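Long-range contact in putative nucleoprotein (Infectious salmon anemia virus, PDB 4EWC), which encapsidates the negative-strand viral RNA, protecting it from nucleases and forming the ribonucleoprotein that serves as template for transcription and replication: residues Gln259-Ala271 and Pro384-Ser396. Sequence-based numbering, arbitrary orientation.
Sequences QCMALIMKSVLSA and PRTTKCFIPPISS
Leu-263 lays its CD2 methyl over one face of the Lys-388–Cys-389 peptide, 3.8 Å from Lys-388 CA, while its CB meets Cys-389 SG. No aromatic ring takes part; the peptide is a flat group in a helix-on-loop contact in the largely helical orthomyxovirus nucleoprotein. Helix 253-269 rests on the extended connector that leads to helix 394-402, whose N-cap is Pro-393. The CB of Cys-389 is directed at the helix, and its SG, set between the backbone N and the carbonyl carbon (chi1 74°), packs 3.5 Å from Leu-263 O; Leu-147 of helix 142-162 also touches this cysteine.

On the side nearer the connector's start, Lys-266, its CG anti to the backbone N (chi1 -176°), stays extended and bends only at its last torsion. Its CD lies 3.6 Å from Lys-388 CB as the two chains cross obliquely. The ammonium groups go to separate partners: Lys-266 NZ forms a salt bridge with Glu-296 and a hydrogen bond to Cys-311 O, whereas Lys-388 NZ hydrogen-bonds to Val-450 O of its own chain and to Ser-521 O of the second subunit.

Further along, Ile-264 CG2 meets Ile-391 CD1 at 4.1 Å, and Val-268 CG2 reaches Ile-394 CG1 at 3.7 Å; each pair crosses at about a right angle. No direct hydrogen bond joins the segments. Instead a water bridges them, 2.7 Å from Ser-267 OG and accepting the N-H of Ile-391 at 2.9 Å from its N.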
# COMPACT_ATOMS: atom_id res chain seq x y z
N GLN A 259 -30.79 -15.50 10.66
CA GLN A 259 -30.17 -14.67 9.63
C GLN A 259 -29.34 -13.54 10.24
O GLN A 259 -28.20 -13.32 9.84
CB GLN A 259 -31.23 -14.10 8.68
CG GLN A 259 -31.89 -15.13 7.81
CD GLN A 259 -32.97 -14.52 6.93
OE1 GLN A 259 -33.86 -13.83 7.41
NE2 GLN A 259 -32.90 -14.78 5.63
N CYS A 260 -29.92 -12.84 11.21
CA CYS A 260 -29.23 -11.78 11.95
C CYS A 260 -28.00 -12.28 12.70
O CYS A 260 -26.93 -11.64 12.70
CB CYS A 260 -30.21 -11.13 12.95
SG CYS A 260 -31.62 -10.25 12.17
N MSE A 261 -28.13 -13.43 13.35
CA MSE A 261 -27.00 -14.01 14.06
C MSE A 261 -25.88 -14.41 13.07
O MSE A 261 -24.72 -14.24 13.36
CB MSE A 261 -27.46 -15.16 14.95
CG MSE A 261 -28.23 -14.68 16.17
SE MSE A 261 -27.00 -13.74 17.42
CE MSE A 261 -25.90 -15.25 17.89
N ALA A 262 -26.25 -14.89 11.90
CA ALA A 262 -25.26 -15.14 10.86
C ALA A 262 -24.52 -13.87 10.44
O ALA A 262 -23.30 -13.89 10.25
CB ALA A 262 -25.90 -15.82 9.65
N LEU A 263 -25.24 -12.76 10.32
CA LEU A 263 -24.63 -11.51 9.88
C LEU A 263 -23.70 -10.95 10.93
O LEU A 263 -22.60 -10.46 10.63
CB LEU A 263 -25.71 -10.49 9.51
CG LEU A 263 -26.52 -10.87 8.26
CD1 LEU A 263 -27.70 -9.93 8.05
CD2 LEU A 263 -25.59 -10.84 7.05
N ILE A 264 -24.16 -11.03 12.18
CA ILE A 264 -23.39 -10.56 13.33
C ILE A 264 -22.22 -11.50 13.69
O ILE A 264 -21.10 -11.05 13.97
CB ILE A 264 -24.33 -10.35 14.55
CG1 ILE A 264 -25.45 -9.40 14.15
CG2 ILE A 264 -23.59 -9.81 15.75
CD1 ILE A 264 -26.50 -9.16 15.25
N MSE A 265 -22.46 -12.80 13.65
CA MSE A 265 -21.36 -13.73 13.88
C MSE A 265 -20.27 -13.62 12.81
O MSE A 265 -19.09 -13.71 13.15
CB MSE A 265 -21.82 -15.18 14.16
CG MSE A 265 -22.66 -15.33 15.45
SE MSE A 265 -21.84 -14.64 17.12
CE MSE A 265 -21.87 -12.73 16.90
N LYS A 266 -20.65 -13.37 11.55
CA LYS A 266 -19.66 -13.10 10.51
C LYS A 266 -18.71 -11.96 10.90
O LYS A 266 -17.50 -12.04 10.67
CB LYS A 266 -20.29 -12.81 9.14
CG LYS A 266 -19.26 -12.61 8.02
CD LYS A 266 -19.89 -12.39 6.64
CE LYS A 266 -18.84 -12.23 5.52
NZ LYS A 266 -18.07 -13.47 5.28
N SER A 267 -19.24 -10.92 11.52
CA SER A 267 -18.41 -9.79 11.90
C SER A 267 -17.51 -10.14 13.09
O SER A 267 -16.30 -9.92 13.05
CB SER A 267 -19.27 -8.59 12.20
OG SER A 267 -19.88 -8.10 11.03
N VAL A 268 -18.09 -10.72 14.13
CA VAL A 268 -17.38 -10.96 15.38
C VAL A 268 -16.25 -11.97 15.19
O VAL A 268 -15.14 -11.82 15.72
CB VAL A 268 -18.34 -11.49 16.47
CG1 VAL A 268 -17.62 -12.31 17.51
CG2 VAL A 268 -19.09 -10.34 17.10
N LEU A 269 -16.54 -13.00 14.39
CA LEU A 269 -15.62 -14.10 14.20
C LEU A 269 -14.54 -13.81 13.17
O LEU A 269 -13.56 -14.54 13.09
CB LEU A 269 -16.37 -15.35 13.78
CG LEU A 269 -17.32 -15.93 14.81
CD1 LEU A 269 -17.95 -17.17 14.24
CD2 LEU A 269 -16.60 -16.22 16.10
N SER A 270 -14.70 -12.76 12.37
CA SER A 270 -13.74 -12.49 11.31
C SER A 270 -12.35 -12.10 11.85
O SER A 270 -11.35 -12.23 11.16
CB SER A 270 -14.27 -11.48 10.28
OG SER A 270 -14.55 -10.22 10.88
N ALA A 271 -12.30 -11.67 13.11
CA ALA A 271 -11.03 -11.32 13.72
C ALA A 271 -10.20 -12.56 13.98
O ALA A 271 -8.97 -12.52 13.94
CB ALA A 271 -11.24 -10.54 15.01
N PRO A 384 -17.22 -14.89 -5.40
CA PRO A 384 -18.61 -15.40 -5.38
C PRO A 384 -19.55 -14.40 -4.70
O PRO A 384 -19.06 -13.45 -4.08
CB PRO A 384 -18.49 -16.66 -4.52
CG PRO A 384 -17.33 -16.36 -3.60
CD PRO A 384 -16.36 -15.56 -4.41
N ARG A 385 -20.86 -14.61 -4.80
CA ARG A 385 -21.81 -13.71 -4.14
C ARG A 385 -21.61 -13.75 -2.64
O ARG A 385 -21.67 -14.82 -2.03
CB ARG A 385 -23.25 -14.07 -4.48
CG ARG A 385 -23.60 -13.89 -5.93
CD ARG A 385 -25.01 -14.36 -6.23
NE ARG A 385 -25.22 -14.43 -7.66
CZ ARG A 385 -25.53 -13.37 -8.41
NH1 ARG A 385 -25.67 -12.18 -7.84
NH2 ARG A 385 -25.71 -13.51 -9.72
N THR A 386 -21.38 -12.59 -2.05
CA THR A 386 -21.08 -12.52 -0.64
C THR A 386 -22.06 -11.61 0.08
O THR A 386 -22.28 -10.48 -0.32
CB THR A 386 -19.66 -11.97 -0.40
OG1 THR A 386 -18.74 -12.72 -1.19
CG2 THR A 386 -19.27 -12.09 1.06
N THR A 387 -22.64 -12.11 1.15
CA THR A 387 -23.49 -11.29 1.98
C THR A 387 -22.78 -11.06 3.32
O THR A 387 -21.93 -11.86 3.69
CB THR A 387 -24.91 -11.91 2.15
OG1 THR A 387 -25.67 -11.11 3.05
CG2 THR A 387 -24.83 -13.27 2.72
N LYS A 388 -23.12 -9.96 4.00
CA LYS A 388 -22.48 -9.53 5.25
C LYS A 388 -23.08 -8.21 5.70
O LYS A 388 -23.76 -7.53 4.93
CB LYS A 388 -20.97 -9.31 5.06
CG LYS A 388 -20.68 -8.10 4.19
CD LYS A 388 -19.23 -7.74 4.18
CE LYS A 388 -18.38 -8.73 3.38
NZ LYS A 388 -16.93 -8.49 3.57
N CYS A 389 -22.83 -7.83 6.95
CA CYS A 389 -23.21 -6.50 7.47
C CYS A 389 -22.02 -5.67 7.95
O CYS A 389 -20.94 -6.19 8.24
CB CYS A 389 -24.24 -6.60 8.59
SG CYS A 389 -23.58 -7.18 10.13
N PHE A 390 -22.24 -4.37 8.03
CA PHE A 390 -21.23 -3.44 8.50
C PHE A 390 -21.65 -2.86 9.85
O PHE A 390 -22.44 -1.91 9.92
CB PHE A 390 -20.99 -2.36 7.45
CG PHE A 390 -20.58 -2.90 6.12
CD1 PHE A 390 -19.33 -3.51 5.97
CD2 PHE A 390 -21.44 -2.86 5.03
CE1 PHE A 390 -18.95 -4.05 4.74
CE2 PHE A 390 -21.05 -3.39 3.81
CZ PHE A 390 -19.81 -3.98 3.67
N ILE A 391 -21.15 -3.45 10.93
CA ILE A 391 -21.51 -2.95 12.25
C ILE A 391 -20.29 -2.52 13.01
O ILE A 391 -19.20 -3.06 12.80
CB ILE A 391 -22.30 -3.99 13.10
CG1 ILE A 391 -21.50 -5.28 13.28
CG2 ILE A 391 -23.71 -4.19 12.55
CD1 ILE A 391 -22.15 -6.29 14.24
N PRO A 392 -20.46 -1.53 13.91
CA PRO A 392 -19.39 -1.09 14.82
C PRO A 392 -19.04 -2.21 15.78
O PRO A 392 -19.77 -3.20 15.84
CB PRO A 392 -20.06 0.06 15.59
CG PRO A 392 -21.53 -0.30 15.58
CD PRO A 392 -21.75 -0.86 14.22
N PRO A 393 -17.94 -2.08 16.51
CA PRO A 393 -17.63 -3.02 17.59
C PRO A 393 -18.81 -3.25 18.54
O PRO A 393 -19.56 -2.31 18.86
CB PRO A 393 -16.50 -2.33 18.35
CG PRO A 393 -15.79 -1.57 17.27
CD PRO A 393 -16.83 -1.17 16.23
N ILE A 394 -18.94 -4.49 18.98
CA ILE A 394 -20.02 -4.93 19.85
C ILE A 394 -20.21 -4.02 21.05
O ILE A 394 -21.29 -3.48 21.26
CB ILE A 394 -19.79 -6.40 20.29
CG1 ILE A 394 -19.84 -7.32 19.07
CG2 ILE A 394 -20.82 -6.83 21.32
CD1 ILE A 394 -21.15 -7.20 18.29
N SER A 395 -19.15 -3.86 21.83
CA SER A 395 -19.17 -2.98 23.00
C SER A 395 -19.64 -1.58 22.67
O SER A 395 -20.52 -1.04 23.34
CB SER A 395 -17.80 -2.92 23.68
OG SER A 395 -17.58 -4.09 24.43
N SER A 396 -19.06 -1.01 21.61
CA SER A 396 -19.47 0.31 21.13
C SER A 396 -20.98 0.33 20.92
O SER A 396 -21.67 1.25 21.34
CB SER A 396 -18.75 0.65 19.83
OG SER A 396 -17.36 0.86 20.06
O HOH W 1 -19.49 -5.64 10.11